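Local structure of PT26-6P (Thermococcus sp., 2WB7) at residues Val275-Leu287 with Ala376-Tyr388. The protein is of unknown function but is encoded by a family of euryarchaeal mobile elements and combines two immunoglobulin-like domains with a helical domain. Residues are numbered along the deposited sequence; the frame is centred on the assembly and turned at random.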
# COMPACT_ATOMS: atom_id res chain seq x y z
N VAL A 275 18.05 10.00 4.58
CA VAL A 275 18.54 11.13 3.79
C VAL A 275 18.71 10.74 2.34
O VAL A 275 19.32 9.71 2.03
CB VAL A 275 19.91 11.58 4.26
CG1 VAL A 275 20.10 13.01 3.94
CG2 VAL A 275 20.03 11.39 5.72
N HIS A 276 18.20 11.58 1.44
CA HIS A 276 18.23 11.32 0.00
C HIS A 276 18.58 12.59 -0.72
O HIS A 276 17.76 13.49 -0.83
CB HIS A 276 16.87 10.81 -0.46
CG HIS A 276 16.39 9.61 0.30
ND1 HIS A 276 16.71 8.32 -0.07
CD2 HIS A 276 15.63 9.50 1.42
CE1 HIS A 276 16.16 7.47 0.78
NE2 HIS A 276 15.49 8.16 1.69
N VAL A 277 19.82 12.68 -1.20
CA VAL A 277 20.30 13.90 -1.84
C VAL A 277 20.92 13.54 -3.17
O VAL A 277 21.48 12.46 -3.31
CB VAL A 277 21.38 14.60 -0.99
CG1 VAL A 277 21.66 15.98 -1.53
CG2 VAL A 277 20.96 14.67 0.47
N LEU A 278 20.82 14.44 -4.14
CA LEU A 278 21.47 14.22 -5.44
C LEU A 278 22.97 13.98 -5.26
O LEU A 278 23.60 14.55 -4.37
CB LEU A 278 21.23 15.38 -6.40
CG LEU A 278 19.83 15.54 -7.01
CD1 LEU A 278 19.75 16.72 -7.95
CD2 LEU A 278 19.38 14.25 -7.71
N ASN A 279 23.52 13.13 -6.12
CA ASN A 279 24.91 12.70 -6.04
C ASN A 279 25.29 11.97 -4.77
O ASN A 279 26.47 11.73 -4.54
CB ASN A 279 25.91 13.83 -6.31
CG ASN A 279 26.14 14.03 -7.78
OD1 ASN A 279 25.93 13.11 -8.59
ND2 ASN A 279 26.51 15.24 -8.16
N SER A 280 24.30 11.61 -3.96
CA SER A 280 24.59 10.79 -2.81
C SER A 280 23.96 9.39 -2.90
O SER A 280 23.22 9.10 -3.84
CB SER A 280 24.16 11.52 -1.55
OG SER A 280 25.17 11.39 -0.57
N THR A 281 24.27 8.53 -1.94
CA THR A 281 23.80 7.15 -1.95
C THR A 281 22.85 6.89 -0.79
O THR A 281 23.09 7.38 0.30
CB THR A 281 24.97 6.17 -1.78
OG1 THR A 281 25.84 6.24 -2.92
CG2 THR A 281 24.46 4.74 -1.65
N ALA A 282 21.80 6.10 -1.04
CA ALA A 282 20.86 5.67 0.01
C ALA A 282 20.61 4.14 -0.02
O ALA A 282 20.68 3.52 -1.08
CB ALA A 282 19.53 6.43 -0.12
N MSE A 283 20.35 3.55 1.14
CA MSE A 283 20.05 2.11 1.23
C MSE A 283 18.54 1.87 1.32
O MSE A 283 17.84 2.55 2.07
CB MSE A 283 20.65 1.51 2.50
CG MSE A 283 22.11 1.82 2.80
SE MSE A 283 23.23 0.68 1.78
CE MSE A 283 23.07 1.65 0.16
N TYR A 284 18.05 0.86 0.62
CA TYR A 284 16.67 0.42 0.79
C TYR A 284 16.66 -1.03 1.19
O TYR A 284 17.56 -1.77 0.84
CB TYR A 284 15.86 0.57 -0.51
CG TYR A 284 15.61 2.00 -0.93
CD1 TYR A 284 14.37 2.59 -0.75
CD2 TYR A 284 16.63 2.77 -1.52
CE1 TYR A 284 14.14 3.89 -1.14
CE2 TYR A 284 16.42 4.08 -1.91
CZ TYR A 284 15.18 4.64 -1.71
OH TYR A 284 14.97 5.93 -2.10
N LYS A 285 15.63 -1.42 1.91
CA LYS A 285 15.45 -2.80 2.33
C LYS A 285 13.93 -3.04 2.28
O LYS A 285 13.16 -2.35 2.95
CB LYS A 285 15.98 -2.96 3.75
CG LYS A 285 16.74 -4.24 4.05
CD LYS A 285 17.21 -4.27 5.52
CE LYS A 285 18.31 -5.30 5.76
NZ LYS A 285 17.80 -6.70 5.97
N PHE A 286 13.50 -4.00 1.46
CA PHE A 286 12.08 -4.26 1.33
C PHE A 286 11.68 -5.60 1.93
O PHE A 286 12.33 -6.62 1.69
CB PHE A 286 11.66 -4.23 -0.13
CG PHE A 286 11.96 -2.94 -0.83
CD1 PHE A 286 13.17 -2.74 -1.48
CD2 PHE A 286 11.00 -1.93 -0.86
CE1 PHE A 286 13.44 -1.55 -2.15
CE2 PHE A 286 11.26 -0.72 -1.54
CZ PHE A 286 12.48 -0.54 -2.18
N LEU A 287 10.60 -5.60 2.69
CA LEU A 287 10.04 -6.83 3.22
C LEU A 287 8.83 -7.22 2.38
O LEU A 287 7.94 -6.39 2.14
CB LEU A 287 9.59 -6.58 4.65
CG LEU A 287 9.15 -7.79 5.43
CD1 LEU A 287 10.14 -8.91 5.20
CD2 LEU A 287 9.13 -7.43 6.87
N ALA A 376 2.22 -2.93 -6.29
CA ALA A 376 3.14 -1.84 -6.51
C ALA A 376 3.18 -1.06 -5.21
O ALA A 376 2.14 -0.80 -4.61
CB ALA A 376 2.68 -0.96 -7.66
N ALA A 377 4.37 -0.70 -4.77
CA ALA A 377 4.51 0.04 -3.53
C ALA A 377 5.62 1.03 -3.73
O ALA A 377 6.74 0.65 -4.10
CB ALA A 377 4.84 -0.89 -2.37
N GLU A 378 5.31 2.30 -3.52
CA GLU A 378 6.30 3.35 -3.71
C GLU A 378 6.61 4.04 -2.38
O GLU A 378 5.75 4.68 -1.79
CB GLU A 378 5.82 4.34 -4.77
CG GLU A 378 6.64 5.61 -4.79
CD GLU A 378 6.24 6.58 -5.90
OE1 GLU A 378 5.33 6.25 -6.69
OE2 GLU A 378 6.85 7.66 -5.99
N PRO A 379 7.86 3.88 -1.90
CA PRO A 379 8.30 4.52 -0.67
C PRO A 379 8.18 6.02 -0.85
O PRO A 379 8.65 6.55 -1.85
CB PRO A 379 9.77 4.13 -0.58
CG PRO A 379 9.89 2.89 -1.38
CD PRO A 379 8.91 3.04 -2.50
N MSE A 380 7.54 6.69 0.10
CA MSE A 380 7.25 8.11 -0.05
C MSE A 380 8.49 8.93 0.26
O MSE A 380 8.51 9.72 1.21
CB MSE A 380 6.08 8.47 0.85
CG MSE A 380 4.78 7.79 0.44
SE MSE A 380 4.19 8.51 -1.23
CE MSE A 380 3.33 10.01 -0.40
N ILE A 381 9.54 8.71 -0.51
CA ILE A 381 10.80 9.39 -0.27
C ILE A 381 10.81 10.70 -1.02
O ILE A 381 9.88 11.01 -1.76
CB ILE A 381 12.03 8.53 -0.69
CG1 ILE A 381 11.93 8.10 -2.16
CG2 ILE A 381 12.16 7.31 0.18
CD1 ILE A 381 12.84 8.90 -3.13
N SER A 382 11.85 11.48 -0.81
CA SER A 382 12.07 12.65 -1.65
C SER A 382 13.57 12.82 -1.80
O SER A 382 14.33 12.69 -0.83
CB SER A 382 11.47 13.89 -1.01
OG SER A 382 11.91 15.03 -1.72
N VAL A 383 14.01 13.10 -3.02
CA VAL A 383 15.42 13.33 -3.24
C VAL A 383 15.67 14.82 -3.32
O VAL A 383 15.11 15.49 -4.16
CB VAL A 383 15.91 12.66 -4.49
CG1 VAL A 383 17.37 12.98 -4.68
CG2 VAL A 383 15.67 11.14 -4.40
N LEU A 384 16.47 15.34 -2.40
CA LEU A 384 16.72 16.78 -2.33
C LEU A 384 17.94 17.18 -3.16
O LEU A 384 18.81 16.34 -3.43
CB LEU A 384 16.95 17.22 -0.88
CG LEU A 384 15.82 16.90 0.08
CD1 LEU A 384 16.30 17.05 1.48
CD2 LEU A 384 14.64 17.80 -0.16
N SER A 385 18.00 18.45 -3.54
CA SER A 385 19.19 18.99 -4.21
C SER A 385 19.99 19.83 -3.22
O SER A 385 19.45 20.29 -2.21
CB SER A 385 18.79 19.84 -5.41
OG SER A 385 18.16 21.04 -4.98
N ASN A 386 21.27 20.05 -3.49
CA ASN A 386 22.09 20.85 -2.58
C ASN A 386 21.64 22.31 -2.54
O ASN A 386 21.74 23.02 -3.52
CB ASN A 386 23.58 20.76 -2.92
CG ASN A 386 24.45 21.50 -1.90
OD1 ASN A 386 23.93 22.15 -0.98
ND2 ASN A 386 25.76 21.40 -2.06
N THR A 387 21.16 22.76 -1.39
CA THR A 387 20.72 24.14 -1.25
C THR A 387 21.72 25.05 -0.52
O THR A 387 21.46 26.24 -0.34
CB THR A 387 19.34 24.21 -0.58
OG1 THR A 387 19.30 23.30 0.53
CG2 THR A 387 18.28 23.81 -1.56
N TYR A 388 22.87 24.50 -0.13
CA TYR A 388 23.91 25.29 0.54
C TYR A 388 23.44 25.78 1.89
O TYR A 388 22.99 26.91 2.02
CB TYR A 388 24.37 26.46 -0.35
CG TYR A 388 24.58 26.01 -1.77
CD1 TYR A 388 23.71 26.41 -2.79
CD2 TYR A 388 25.60 25.13 -2.09
CE1 TYR A 388 23.87 25.96 -4.08
CE2 TYR A 388 25.76 24.67 -3.38
CZ TYR A 388 24.89 25.09 -4.36
OH TYR A 388 25.05 24.64 -5.65
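His276 lays one face of its imidazole over the branched side chain of Ile381, and the two side chains meet at about a right angle. CG2 of Ile381 lies 4.2 Å from the centroid of the His276 ring, off-centre, in a CH-pi contact that favours the NE2 side. The same methyl serves a second ring, since Ile381 CG2 is also 4.2 Å from Tyr284 CE1. CG1 of Ile381, set between the backbone N and the carbonyl carbon (chi1 55°), instead meets the phenol hydroxyl, 3.7 Å from Tyr284 OH. That hydroxyl and His276 ND1 both hydrogen-bond to the hydroxyl of Tyr344, so histidine and tyrosine are tied through one outside partner. With an alanine in place of His276, Ile381 CG2 would probably lose the ring face it packs on and the Tyr344 hydroxyl a partner. Further along, Pro379 points CG at the edge of the Phe286 ring, 3.9 Å from CE2, again with the side chains crossed.

At the other end the backbone takes over. Leu384 N gives a nearly straight bond to His276 O (2.7 Å, 170°), and Leu278 N returns one to Leu384 O at 2.9 Å. Together they make a single parallel bridge, in which Leu384 is gripped by both neighbours of Val277. Beside it Val383, with CG1 anti to its backbone N (chi1 178°), places that methyl 3.9 Å from Leu278 CD2. A type II turn from Val277 to Ser280 then leads into strand 281-290. Within the second immunoglobulin-like domain, this isolated parallel bridge ties the irregular segment after strand 370-379 to the loop before strand 281-290, with His276 and the rings of that strand packed on Pro379 and Ile381, while Leu384 and Ser385 also touch helix 471-499 of the helical domain.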